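Local coordinates for probable porin (PDB 2Y0H), which probably forms a channel of the OprD family that lets small solutes diffuse across the outer membrane of Pseudomonas aeruginosa, at residues A[114-119]-A[206-211]; A[307-312]-A[317-322]. One frame throughout, in Å; residues are numbered along the deposited sequence.

Interaction 1 (A[114-119]-A[206-211])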
loop_
_atom_site.group_PDB
_atom_site.type_symbol
_atom_site.label_atom_id
_atom_site.label_comp_id
_atom_site.label_asym_id
_atom_site.label_seq_id
_atom_site.Cartn_x
_atom_site.Cartn_y
_atom_site.Cartn_z
ATOM N N GLN A 114 7.366 -0.435 -2.059
ATOM C CA GLN A 114 6.479 -0.558 -0.911
ATOM C C GLN A 114 7.123 0.179 0.251
ATOM O O GLN A 114 7.569 -0.441 1.214
ATOM C CB GLN A 114 6.256 -2.030 -0.556
ATOM C CG GLN A 114 5.544 -2.810 -1.651
ATOM C CD GLN A 114 5.145 -4.204 -1.198
ATOM O OE1 GLN A 114 5.472 -5.188 -1.847
ATOM N NE2 GLN A 114 4.437 -4.289 -0.074
ATOM N N LEU A 115 7.172 1.505 0.142
ATOM C CA LEU A 115 7.907 2.348 1.074
ATOM C C LEU A 115 6.976 3.366 1.713
ATOM O O LEU A 115 5.929 3.698 1.154
ATOM C CB LEU A 115 9.032 3.067 0.335
ATOM C CG LEU A 115 9.982 2.132 -0.414
ATOM C CD1 LEU A 115 10.888 2.920 -1.356
ATOM C CD2 LEU A 115 10.790 1.294 0.576
ATOM N N PRO A 116 7.351 3.864 2.899
ATOM C CA PRO A 116 6.455 4.765 3.638
ATOM C C PRO A 116 6.050 6.012 2.836
ATOM O O PRO A 116 4.944 6.510 3.046
ATOM C CB PRO A 116 7.284 5.137 4.873
ATOM C CG PRO A 116 8.222 3.969 5.052
ATOM C CD PRO A 116 8.578 3.553 3.650
ATOM N N VAL A 117 6.912 6.494 1.932
ATOM C CA VAL A 117 6.593 7.658 1.110
ATOM C C VAL A 117 6.114 7.321 -0.316
ATOM O O VAL A 117 5.843 8.226 -1.124
ATOM C CB VAL A 117 7.777 8.660 1.031
ATOM C CG1 VAL A 117 8.157 9.136 2.421
ATOM C CG2 VAL A 117 8.987 8.047 0.305
ATOM N N ALA A 118 6.020 6.028 -0.621
ATOM C CA ALA A 118 5.579 5.555 -1.939
ATOM C C ALA A 118 5.250 4.067 -1.851
ATOM O O ALA A 118 6.120 3.209 -2.052
ATOM C CB ALA A 118 6.650 5.792 -2.993
ATOM N N PHE A 119 3.996 3.772 -1.527
ATOM C CA PHE A 119 3.570 2.403 -1.313
ATOM C C PHE A 119 2.567 2.062 -2.410
ATOM O O PHE A 119 1.405 2.467 -2.343
ATOM C CB PHE A 119 2.937 2.248 0.071
ATOM C CG PHE A 119 2.944 0.833 0.579
ATOM C CD1 PHE A 119 2.011 -0.081 0.125
ATOM C CD2 PHE A 119 3.898 0.416 1.493
ATOM C CE1 PHE A 119 2.021 -1.391 0.581
ATOM C CE2 PHE A 119 3.914 -0.888 1.954
ATOM C CZ PHE A 119 2.973 -1.792 1.500
ATOM N N GLN A 206 8.343 15.453 1.638
ATOM C CA GLN A 206 7.707 14.750 2.735
ATOM C C GLN A 206 8.733 14.008 3.590
ATOM O O GLN A 206 9.525 13.214 3.074
ATOM C CB GLN A 206 6.695 13.766 2.167
ATOM C CG GLN A 206 5.885 13.034 3.194
ATOM C CD GLN A 206 4.709 12.306 2.557
ATOM O OE1 GLN A 206 4.854 11.195 2.072
ATOM N NE2 GLN A 206 3.542 12.942 2.558
ATOM N N HIS A 207 8.709 14.264 4.891
ATOM C CA HIS A 207 9.597 13.576 5.823
ATOM C C HIS A 207 8.775 12.581 6.599
ATOM O O HIS A 207 7.666 12.890 7.010
ATOM C CB HIS A 207 10.255 14.549 6.817
ATOM C CG HIS A 207 11.161 15.554 6.177
ATOM N ND1 HIS A 207 12.516 15.347 6.026
ATOM C CD2 HIS A 207 10.905 16.777 5.653
ATOM C CE1 HIS A 207 13.055 16.397 5.434
ATOM N NE2 HIS A 207 12.097 17.274 5.190
ATOM N N TYR A 208 9.331 11.395 6.815
ATOM C CA TYR A 208 8.643 10.344 7.541
ATOM C C TYR A 208 9.510 9.848 8.667
ATOM O O TYR A 208 10.703 9.592 8.477
ATOM C CB TYR A 208 8.327 9.163 6.620
ATOM C CG TYR A 208 7.931 7.898 7.354
ATOM C CD1 TYR A 208 6.639 7.742 7.857
ATOM C CD2 TYR A 208 8.833 6.852 7.537
ATOM C CE1 TYR A 208 6.257 6.595 8.526
ATOM C CE2 TYR A 208 8.445 5.680 8.213
ATOM C CZ TYR A 208 7.155 5.571 8.707
ATOM O OH TYR A 208 6.735 4.440 9.374
ATOM N N LEU A 209 8.892 9.693 9.834
ATOM C CA LEU A 209 9.547 9.067 10.968
ATOM C C LEU A 209 8.651 7.966 11.528
ATOM O O LEU A 209 7.482 8.198 11.836
ATOM C CB LEU A 209 9.855 10.095 12.055
ATOM C CG LEU A 209 10.873 9.573 13.062
ATOM C CD1 LEU A 209 12.189 9.399 12.334
ATOM C CD2 LEU A 209 11.036 10.523 14.260
ATOM N N GLY A 210 9.201 6.767 11.648
ATOM C CA GLY A 210 8.454 5.648 12.178
ATOM C C GLY A 210 9.199 4.958 13.301
ATOM O O GLY A 210 10.414 4.785 13.249
ATOM N N LEU A 211 8.460 4.553 14.319
ATOM C CA LEU A 211 9.040 3.875 15.462
ATOM C C LEU A 211 8.235 2.603 15.677
ATOM O O LEU A 211 7.047 2.660 16.005
ATOM C CB LEU A 211 8.954 4.785 16.680
ATOM C CG LEU A 211 10.127 4.816 17.652
ATOM C CD1 LEU A 211 9.978 5.997 18.599
ATOM C CD2 LEU A 211 10.196 3.517 18.428
HETATM O O HOH W 1 5.547 10.808 -0.579
#
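Pro116 sets its ring against the face of the Tyr208 ring, with the two side chains crossing at about a right angle. The CB of Pro116 lies 3.5 Å from the centroid of the Tyr208 ring and only 13° off its normal, a CH-pi contact over the centre of the face, while Pro116 CG drifts toward the rim and comes 3.6 Å from Tyr208 CE2. The opposite face of the phenol is met nearer its rim by the backbone N of Gly210, so the ring is held between the proline and its own strand. With CG anti to the backbone N (chi1 165°), Tyr208 extends from strand 204-216 into the lumen of the 18-stranded antiparallel barrel characteristic of OprD-family porins. There it meets an inward-folded segment whose type I turn, Leu115 to Ala118, is closed by backbone bonds in both directions between those two residues, Leu115 N to Ala118 O at 3.0 Å and Ala118 N to Leu115 O at 2.9 Å. Tyr196 of strand 191-200 also touches both Pro116 and Val117. Beside the stack, Val117 and Gln206 pass alongside with their ends directed oppositely, and Val117 CG1 stands 3.9 Å from Gln206 OE1 and 4.2 Å from Tyr208 CB. The polar link here runs through a water that lies 2.7 Å from Val117 O and 2.8 Å from Gln206 OE1. At the other end of the same amide, Gln206 NE2 bonds to Ser232 OG and to the carbonyl of Pro275, which should restrain its rotation, with OE1 turned to the water.

Interaction 2 (A[307-312]-A[317-322])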
loop_
_atom_site.group_PDB
_atom_site.type_symbol
_atom_site.label_atom_id
_atom_site.label_comp_id
_atom_site.label_asym_id
_atom_site.label_seq_id
_atom_site.Cartn_x
_atom_site.Cartn_y
_atom_site.Cartn_z
ATOM N N ASP A 307 -8.829 -9.502 14.778
ATOM C CA ASP A 307 -8.424 -10.572 13.876
ATOM C C ASP A 307 -8.590 -11.931 14.522
ATOM O O ASP A 307 -8.372 -12.088 15.724
ATOM C CB ASP A 307 -6.963 -10.415 13.447
ATOM C CG ASP A 307 -6.726 -9.157 12.651
ATOM O OD1 ASP A 307 -6.478 -8.087 13.268
ATOM O OD2 ASP A 307 -6.785 -9.247 11.408
ATOM N N TYR A 308 -8.971 -12.916 13.717
ATOM C CA TYR A 308 -8.990 -14.288 14.189
ATOM C C TYR A 308 -8.410 -15.267 13.163
ATOM O O TYR A 308 -8.793 -15.259 11.991
ATOM C CB TYR A 308 -10.389 -14.718 14.634
ATOM C CG TYR A 308 -10.355 -16.035 15.387
ATOM C CD1 TYR A 308 -9.712 -16.133 16.620
ATOM C CD2 TYR A 308 -10.923 -17.185 14.848
ATOM C CE1 TYR A 308 -9.656 -17.349 17.311
ATOM C CE2 TYR A 308 -10.873 -18.399 15.521
ATOM C CZ TYR A 308 -10.241 -18.476 16.752
ATOM O OH TYR A 308 -10.187 -19.673 17.417
ATOM N N ASP A 309 -7.457 -16.076 13.619
ATOM C CA ASP A 309 -6.906 -17.183 12.843
ATOM C C ASP A 309 -7.634 -18.471 13.278
ATOM O O ASP A 309 -7.620 -18.846 14.455
ATOM C CB ASP A 309 -5.388 -17.270 13.059
ATOM C CG ASP A 309 -4.704 -18.334 12.171
ATOM O OD1 ASP A 309 -5.370 -19.276 11.714
ATOM O OD2 ASP A 309 -3.483 -18.234 11.951
ATOM N N PHE A 310 -8.309 -19.118 12.335
ATOM C CA PHE A 310 -9.154 -20.272 12.651
ATOM C C PHE A 310 -8.388 -21.604 12.703
ATOM O O PHE A 310 -8.995 -22.661 12.862
ATOM C CB PHE A 310 -10.312 -20.387 11.652
ATOM C CG PHE A 310 -11.442 -19.414 11.888
ATOM C CD1 PHE A 310 -11.413 -18.144 11.332
ATOM C CD2 PHE A 310 -12.551 -19.786 12.631
ATOM C CE1 PHE A 310 -12.457 -17.254 11.532
ATOM C CE2 PHE A 310 -13.597 -18.900 12.834
ATOM C CZ PHE A 310 -13.548 -17.634 12.287
ATOM N N ALA A 311 -7.068 -21.548 12.571
ATOM C CA ALA A 311 -6.236 -22.754 12.562
ATOM C C ALA A 311 -6.474 -23.681 13.766
ATOM O O ALA A 311 -6.677 -24.883 13.598
ATOM C CB ALA A 311 -4.759 -22.384 12.456
ATOM N N GLY A 312 -6.445 -23.123 14.973
ATOM C CA GLY A 312 -6.676 -23.894 16.184
ATOM C C GLY A 312 -8.045 -24.554 16.215
ATOM O O GLY A 312 -8.229 -25.634 16.783
ATOM N N GLY A 317 -5.847 -21.797 7.348
ATOM C CA GLY A 317 -6.041 -21.075 6.107
ATOM C C GLY A 317 -7.242 -20.151 6.122
ATOM O O GLY A 317 -7.471 -19.399 5.169
ATOM N N LEU A 318 -8.031 -20.210 7.188
ATOM C CA LEU A 318 -9.191 -19.338 7.296
ATOM C C LEU A 318 -8.917 -18.220 8.322
ATOM O O LEU A 318 -8.410 -18.481 9.421
ATOM C CB LEU A 318 -10.449 -20.143 7.643
ATOM C CG LEU A 318 -11.789 -19.393 7.626
ATOM C CD1 LEU A 318 -12.228 -19.027 6.197
ATOM C CD2 LEU A 318 -12.861 -20.192 8.329
ATOM N N ASN A 319 -9.216 -16.977 7.944
ATOM C CA ASN A 319 -8.974 -15.815 8.811
ATOM C C ASN A 319 -10.104 -14.808 8.733
ATOM O O ASN A 319 -10.584 -14.489 7.648
ATOM C CB ASN A 319 -7.663 -15.094 8.461
ATOM C CG ASN A 319 -6.437 -15.954 8.705
ATOM O OD1 ASN A 319 -5.914 -16.018 9.823
ATOM N ND2 ASN A 319 -5.963 -16.615 7.650
ATOM N N LEU A 320 -10.519 -14.316 9.896
ATOM C CA LEU A 320 -11.488 -13.237 9.994
ATOM C C LEU A 320 -10.786 -11.925 10.351
ATOM O O LEU A 320 -9.963 -11.890 11.270
ATOM C CB LEU A 320 -12.511 -13.568 11.078
ATOM C CG LEU A 320 -13.439 -12.424 11.487
ATOM C CD1 LEU A 320 -14.377 -12.085 10.343
ATOM C CD2 LEU A 320 -14.225 -12.779 12.753
ATOM N N MET A 321 -11.090 -10.854 9.620
ATOM C CA MET A 321 -10.669 -9.510 10.037
ATOM C C MET A 321 -11.869 -8.576 9.998
ATOM O O MET A 321 -12.576 -8.517 8.998
ATOM C CB MET A 321 -9.544 -8.963 9.153
ATOM C CG MET A 321 -8.908 -7.632 9.650
ATOM S SD MET A 321 -9.904 -6.133 9.422
ATOM C CE MET A 321 -9.822 -5.885 7.640
ATOM N N THR A 322 -12.126 -7.878 11.097
ATOM C CA THR A 322 -13.155 -6.849 11.085
ATOM C C THR A 322 -12.626 -5.601 11.787
ATOM O O THR A 322 -11.975 -5.682 12.831
ATOM C CB THR A 322 -14.486 -7.335 11.700
ATOM O OG1 THR A 322 -15.512 -6.362 11.444
ATOM C CG2 THR A 322 -14.339 -7.580 13.203
HETATM O O HOH W 2 -7.141 -11.638 10.189
#
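The Phe310 ring is covered on both faces: Leu318 CD2 lies over one, 4.1 Å from the ring centroid in a CH-pi contact displaced toward the rim, and the Tyr308 ring comes edge-on to the other, its CD2 over the centre and Phe310 CD2 near the Tyr308 plane. The carbonyl oxygen of Leu318 and the backbone N of Leu320 lie at the Phe310 edge, in plane, where Leu320 CB also approaches to 3.7 Å from Phe310 CE1. On the sheet face bearing Asp309 and Asn319, Asn319 brings its OD1 to 3.5 Å from Asp309 CB, with the carboxylate and amide planes 61° apart. Asp309 OD1 accepts from Ala311 N at 3.0 Å, an Asx turn. Along that face Asp307, its CG beside the backbone N (chi1 -64°), brings OD2 beside Met321 CG, 3.2 Å away; a water links OD2, at 2.7 Å, to the Leu320 carbonyl, and OD1 forms a salt bridge with Arg305. Tyr308 and Leu320 form a hydrogen-bonded pair, with N-to-O distances of 2.8 Å from Tyr308 N to Leu320 O and 2.9 Å from Leu320 N to Tyr308 O; Phe310 N to Leu318 O adds a third bond. This antiparallel register belongs to the beta hairpin of strands 300-309 and 318-330, two adjacent strands in the wall of the porin barrel.

How the interactions relate
Interaction 1 is buried and interaction 2 lies at the surface, their centres 29 Å apart and their nearest atoms about 15 Å from each other. Both reach the same barrel sheet, but by different means. Residues 206-211 belong to a wall strand that meets an inserted loop 87 residues away in sequence, so the join rests on side chains and a bridging water. In 307-312 with 317-322 both partners are adjacent wall strands of one hairpin, and main-chain bonds carry the pairing, while aromatic and leucine groups cluster on one face and acidic and amide groups, with Met321, line the other. Here side-chain packing joins the inner loop to the wall, and main-chain pairing joins wall strands.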